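Local coordinates for antigen 43 (Escherichia coli, PDB 4KH3), which probably promotes bacterial clumping and biofilm formation by self-association between cells, as an autotransporter adhesin with a Velcro-like mode of action, at residues Thr457-Lys462 with Ser476-Asp481; Thr470-Asp475 with Lys491-Thr496. All coordinates share one frame; numbering follows the deposited sequence.

Interaction 1: residues Thr457-Lys462 with Ser476-Asp481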
loop_
_atom_site.group_PDB
_atom_site.type_symbol
_atom_site.label_atom_id
_atom_site.label_comp_id
_atom_site.label_asym_id
_atom_site.label_seq_id
_atom_site.Cartn_x
_atom_site.Cartn_y
_atom_site.Cartn_z
ATOM N N THR A 457 -17.992 11.295 -32.140
ATOM C CA THR A 457 -18.084 12.689 -31.751
ATOM C C THR A 457 -18.930 13.447 -32.768
ATOM O O THR A 457 -18.942 13.117 -33.947
ATOM C CB THR A 457 -16.680 13.323 -31.715
ATOM O OG1 THR A 457 -15.828 12.542 -30.869
ATOM C CG2 THR A 457 -16.737 14.746 -31.195
ATOM N N THR A 458 -19.659 14.453 -32.313
ATOM C CA THR A 458 -20.197 15.416 -33.244
ATOM C C THR A 458 -19.189 16.549 -33.305
ATOM O O THR A 458 -19.038 17.302 -32.353
ATOM C CB THR A 458 -21.578 15.918 -32.819
ATOM O OG1 THR A 458 -22.519 14.839 -32.914
ATOM C CG2 THR A 458 -22.029 17.047 -33.728
ATOM N N LEU A 459 -18.479 16.645 -34.422
ATOM C CA LEU A 459 -17.443 17.654 -34.586
ATOM C C LEU A 459 -17.829 18.729 -35.604
ATOM O O LEU A 459 -17.905 18.471 -36.803
ATOM C CB LEU A 459 -16.128 16.995 -34.993
ATOM C CG LEU A 459 -15.000 17.986 -35.237
ATOM C CD1 LEU A 459 -14.686 18.731 -33.960
ATOM C CD2 LEU A 459 -13.777 17.260 -35.745
ATOM N N THR A 460 -18.078 19.938 -35.114
ATOM C CA THR A 460 -18.396 21.056 -35.980
ATOM C C THR A 460 -17.363 22.151 -35.803
ATOM O O THR A 460 -17.282 22.787 -34.756
ATOM C CB THR A 460 -19.767 21.627 -35.672
ATOM O OG1 THR A 460 -20.739 20.577 -35.719
ATOM C CG2 THR A 460 -20.115 22.699 -36.693
ATOM N N GLN A 461 -16.563 22.355 -36.835
ATOM C CA GLN A 461 -15.482 23.321 -36.789
ATOM C C GLN A 461 -15.454 24.034 -38.119
ATOM O O GLN A 461 -16.066 23.575 -39.086
ATOM C CB GLN A 461 -14.143 22.622 -36.548
ATOM C CG GLN A 461 -14.004 21.985 -35.168
ATOM C CD GLN A 461 -13.869 23.016 -34.055
ATOM O OE1 GLN A 461 -12.756 23.400 -33.683
ATOM N NE2 GLN A 461 -15.005 23.474 -33.526
ATOM N N LYS A 462 -14.751 25.155 -38.169
ATOM C CA LYS A 462 -14.704 25.943 -39.384
ATOM C C LYS A 462 -13.899 25.201 -40.435
ATOM O O LYS A 462 -14.289 25.125 -41.595
ATOM C CB LYS A 462 -14.071 27.300 -39.117
ATOM C CG LYS A 462 -14.087 28.223 -40.328
ATOM C CD LYS A 462 -12.943 29.235 -40.269
ATOM C CE LYS A 462 -13.121 30.359 -41.288
ATOM N NZ LYS A 462 -14.322 31.197 -40.993
ATOM N N SER A 476 -18.500 9.246 -36.561
ATOM C CA SER A 476 -18.678 10.655 -36.197
ATOM C C SER A 476 -19.509 11.466 -37.189
ATOM O O SER A 476 -19.486 11.221 -38.389
ATOM C CB SER A 476 -17.319 11.330 -36.016
ATOM O OG SER A 476 -16.574 10.689 -34.995
ATOM N N THR A 477 -20.241 12.440 -36.674
ATOM C CA THR A 477 -20.939 13.388 -37.522
ATOM C C THR A 477 -20.105 14.651 -37.601
ATOM O O THR A 477 -20.083 15.452 -36.665
ATOM C CB THR A 477 -22.312 13.736 -36.948
ATOM O OG1 THR A 477 -23.124 12.560 -36.914
ATOM C CG2 THR A 477 -22.995 14.786 -37.795
ATOM N N VAL A 478 -19.416 14.828 -38.721
ATOM C CA VAL A 478 -18.470 15.924 -38.861
ATOM C C VAL A 478 -18.958 16.980 -39.840
ATOM O O VAL A 478 -19.430 16.657 -40.923
ATOM C CB VAL A 478 -17.117 15.398 -39.334
ATOM C CG1 VAL A 478 -16.097 16.530 -39.411
ATOM C CG2 VAL A 478 -16.645 14.295 -38.404
ATOM N N THR A 479 -18.827 18.241 -39.449
ATOM C CA THR A 479 -19.301 19.364 -40.245
ATOM C C THR A 479 -18.216 20.446 -40.313
ATOM O O THR A 479 -18.068 21.260 -39.393
ATOM C CB THR A 479 -20.621 19.946 -39.663
ATOM O OG1 THR A 479 -21.621 18.912 -39.560
ATOM C CG2 THR A 479 -21.144 21.072 -40.544
ATOM N N THR A 480 -17.461 20.455 -41.409
ATOM C CA THR A 480 -16.265 21.285 -41.519
ATOM C C THR A 480 -15.754 21.255 -42.956
ATOM O O THR A 480 -16.299 20.550 -43.805
ATOM C CB THR A 480 -15.138 20.744 -40.597
ATOM O OG1 THR A 480 -14.003 21.617 -40.632
ATOM C CG2 THR A 480 -14.698 19.364 -41.055
ATOM N N ASP A 481 -14.705 22.025 -43.220
ATOM C CA ASP A 481 -13.989 21.956 -44.483
ATOM C C ASP A 481 -12.643 21.306 -44.240
ATOM O O ASP A 481 -11.745 21.928 -43.666
ATOM C CB ASP A 481 -13.753 23.357 -45.061
ATOM C CG ASP A 481 -14.962 23.901 -45.784
ATOM O OD1 ASP A 481 -16.017 23.220 -45.785
ATOM O OD2 ASP A 481 -14.853 25.015 -46.347
HETATM O O HOH W 1 -21.370 18.011 -37.069
#

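Interaction 2: residues Thr470-Asp475 with Lys491-Thr496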
loop_
_atom_site.group_PDB
_atom_site.type_symbol
_atom_site.label_atom_id
_atom_site.label_comp_id
_atom_site.label_asym_id
_atom_site.label_seq_id
_atom_site.Cartn_x
_atom_site.Cartn_y
_atom_site.Cartn_z
ATOM N N THR A 470 -2.271 11.112 -40.815
ATOM C CA THR A 470 -3.597 10.533 -41.013
ATOM C C THR A 470 -4.683 11.134 -40.121
ATOM O O THR A 470 -4.494 11.307 -38.920
ATOM C CB THR A 470 -3.559 9.019 -40.734
ATOM O OG1 THR A 470 -2.641 8.393 -41.636
ATOM C CG2 THR A 470 -4.949 8.390 -40.886
ATOM N N LEU A 471 -5.829 11.436 -40.716
ATOM C CA LEU A 471 -7.000 11.822 -39.953
ATOM C C LEU A 471 -8.044 10.752 -40.157
ATOM O O LEU A 471 -8.446 10.478 -41.289
ATOM C CB LEU A 471 -7.539 13.169 -40.436
ATOM C CG LEU A 471 -8.866 13.596 -39.808
ATOM C CD1 LEU A 471 -8.731 13.696 -38.297
ATOM C CD2 LEU A 471 -9.346 14.914 -40.391
ATOM N N THR A 472 -8.474 10.128 -39.070
ATOM C CA THR A 472 -9.479 9.077 -39.166
ATOM C C THR A 472 -10.749 9.526 -38.476
ATOM O O THR A 472 -10.729 9.939 -37.318
ATOM C CB THR A 472 -8.981 7.756 -38.556
ATOM O OG1 THR A 472 -7.915 7.234 -39.361
ATOM C CG2 THR A 472 -10.103 6.736 -38.491
ATOM N N LEU A 473 -11.858 9.470 -39.200
ATOM C CA LEU A 473 -13.124 9.905 -38.649
ATOM C C LEU A 473 -14.027 8.695 -38.514
ATOM O O LEU A 473 -14.652 8.261 -39.479
ATOM C CB LEU A 473 -13.768 10.950 -39.553
ATOM C CG LEU A 473 -12.893 12.150 -39.898
ATOM C CD1 LEU A 473 -13.640 13.092 -40.826
ATOM C CD2 LEU A 473 -12.474 12.877 -38.643
ATOM N N ASN A 474 -14.082 8.146 -37.308
ATOM C CA ASN A 474 -14.853 6.940 -37.060
ATOM C C ASN A 474 -16.149 7.262 -36.322
ATOM O O ASN A 474 -16.146 8.061 -35.379
ATOM C CB ASN A 474 -14.001 5.931 -36.285
ATOM C CG ASN A 474 -14.758 4.669 -35.949
ATOM O OD1 ASN A 474 -15.127 3.896 -36.834
ATOM N ND2 ASN A 474 -14.989 4.447 -34.661
ATOM N N ASP A 475 -17.249 6.660 -36.782
ATOM C CA ASP A 475 -18.576 6.833 -36.177
ATOM C C ASP A 475 -18.907 8.271 -35.756
ATOM O O ASP A 475 -19.518 8.489 -34.710
ATOM C CB ASP A 475 -18.734 5.897 -34.972
ATOM C CG ASP A 475 -18.723 4.430 -35.362
ATOM O OD1 ASP A 475 -19.036 4.119 -36.529
ATOM O OD2 ASP A 475 -18.413 3.579 -34.496
ATOM N N LYS A 491 -9.357 9.117 -43.605
ATOM C CA LYS A 491 -10.206 7.932 -43.592
ATOM C C LYS A 491 -11.567 8.207 -42.968
ATOM O O LYS A 491 -11.667 8.813 -41.903
ATOM C CB LYS A 491 -9.517 6.786 -42.847
ATOM C CG LYS A 491 -8.197 6.354 -43.452
ATOM C CD LYS A 491 -7.498 5.298 -42.603
ATOM C CE LYS A 491 -6.099 5.031 -43.152
ATOM N NZ LYS A 491 -5.259 4.207 -42.238
ATOM N N LEU A 492 -12.616 7.745 -43.633
ATOM C CA LEU A 492 -13.961 7.815 -43.086
ATOM C C LEU A 492 -14.455 6.401 -42.805
ATOM O O LEU A 492 -14.723 5.632 -43.727
ATOM C CB LEU A 492 -14.899 8.523 -44.067
ATOM C CG LEU A 492 -14.892 10.060 -44.096
ATOM C CD1 LEU A 492 -13.538 10.645 -44.497
ATOM C CD2 LEU A 492 -15.994 10.572 -45.011
ATOM N N THR A 493 -14.558 6.045 -41.533
ATOM C CA THR A 493 -14.939 4.686 -41.177
ATOM C C THR A 493 -16.204 4.642 -40.331
ATOM O O THR A 493 -16.612 5.637 -39.734
ATOM C CB THR A 493 -13.811 3.972 -40.423
ATOM O OG1 THR A 493 -13.587 4.625 -39.167
ATOM C CG2 THR A 493 -12.525 4.003 -41.232
ATOM N N GLY A 494 -16.819 3.469 -40.277
ATOM C CA GLY A 494 -18.048 3.297 -39.531
ATOM C C GLY A 494 -19.217 4.090 -40.082
ATOM O O GLY A 494 -19.450 4.124 -41.289
ATOM N N SER A 495 -19.949 4.738 -39.180
ATOM C CA SER A 495 -21.187 5.423 -39.519
ATOM C C SER A 495 -20.965 6.910 -39.758
ATOM O O SER A 495 -21.903 7.700 -39.705
ATOM C CB SER A 495 -22.211 5.222 -38.402
ATOM O OG SER A 495 -21.666 5.575 -37.139
ATOM N N THR A 496 -19.719 7.282 -40.025
ATOM C CA THR A 496 -19.358 8.677 -40.226
ATOM C C THR A 496 -20.120 9.355 -41.366
ATOM O O THR A 496 -20.262 8.799 -42.454
ATOM C CB THR A 496 -17.857 8.807 -40.490
ATOM O OG1 THR A 496 -17.152 8.524 -39.283
ATOM C CG2 THR A 496 -17.505 10.207 -40.946
#

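Interaction 1: residues Thr457-Lys462 with Ser476-Asp481
L459 is bonded through its backbone to the neighbouring parallel strand and sets its side chain beside V478, while T477 and T479 line up with T458 and T460 on the other face. The L459 amide donates to T477 O (3.0 Å), and L459 O accepts from T479 N (2.8 Å) in a nearly straight bond of 165° at the hydrogen. L459 CB lies 4.4 Å from V478 CG2, and its side chain also touches L438 of strand 437-439; branched aliphatic residues suit this buried face. On the opposite face, T460 and T479 project in parallel from neighbouring rungs. Chi1 of T479 (-56°) sets OG1 beside the backbone N and sends CG2 anti to that nitrogen; T460 is the same, and its CG2 meets T479 CB at 4.1 Å. T477 stacks likewise, its CB 4.2 Å from T458 OG1. A water donates to T477 O and bonds to T460 OG1 and T479 OG1, and N499 gives T479 OG1 a further partner. Threonine suits this more open face, its beta-branch favouring the extended chain. In-register parallel rungs with aliphatic side chains stacked inside are characteristic of the right-handed parallel beta-helix; here threonines line the outer face.

Interaction 2: residues Thr470-Asp475 with Lys491-Thr496
K491 slants its side chain across T472 toward T470, on the face that carries both threonines. Its CB and CG pass T472 OG1, and CD comes to 3.8 Å from that T472 oxygen. The chain runs on extended, and CE reaches T470 CG2 at 4.2 Å; NZ, the tip, stays near T470 CG2 (4.4 Å) but leads out from the sheet. Lysine suits this exposed place, its methylenes covering threonine while its charge stays outside. Beneath it K491 N donates to L471 O and L473 N to K491 O, each at 2.8 Å. On the other face, L473 CD1 faces L492 CD1. Further along, a type II' turn from T493 to T496 closes over D475. D475 OD1 accepts S495 N (2.9 Å) nearly along its C-O axis and S495 OG (3.1 Å) from above the carboxylate plane, two bonds that fix the acid against the turn. G494 suits its corner because phi is positive (65°) and D475 OD1 leaves no room for a CB. T493 N donates to L473 O. Parallel pairing that ends in a turn, held by a side chain of the preceding coil, is in keeping with a beta-helix corner.

How the interactions relate
Both contacts join successive coils near the C-terminal end of the helix, but on different faces and one coil apart. Residues 470-475 lead directly into 476-481, so the middle coil pairs backward through interaction 1 and forward through interaction 2. Interaction 1 is partly buried, with aliphatic packing on one side and a water-bridged threonine face on the other. Interaction 2 is a surface contact whose second strand is the last of its face in this chain; there a long lysine and the carboxylate-to-turn bonds take a larger share. The two meet at the corner, where S476 N probably donates to T496 OG1 (3.1 Å), and inside, where V478 CG2 packs on L473 CD1.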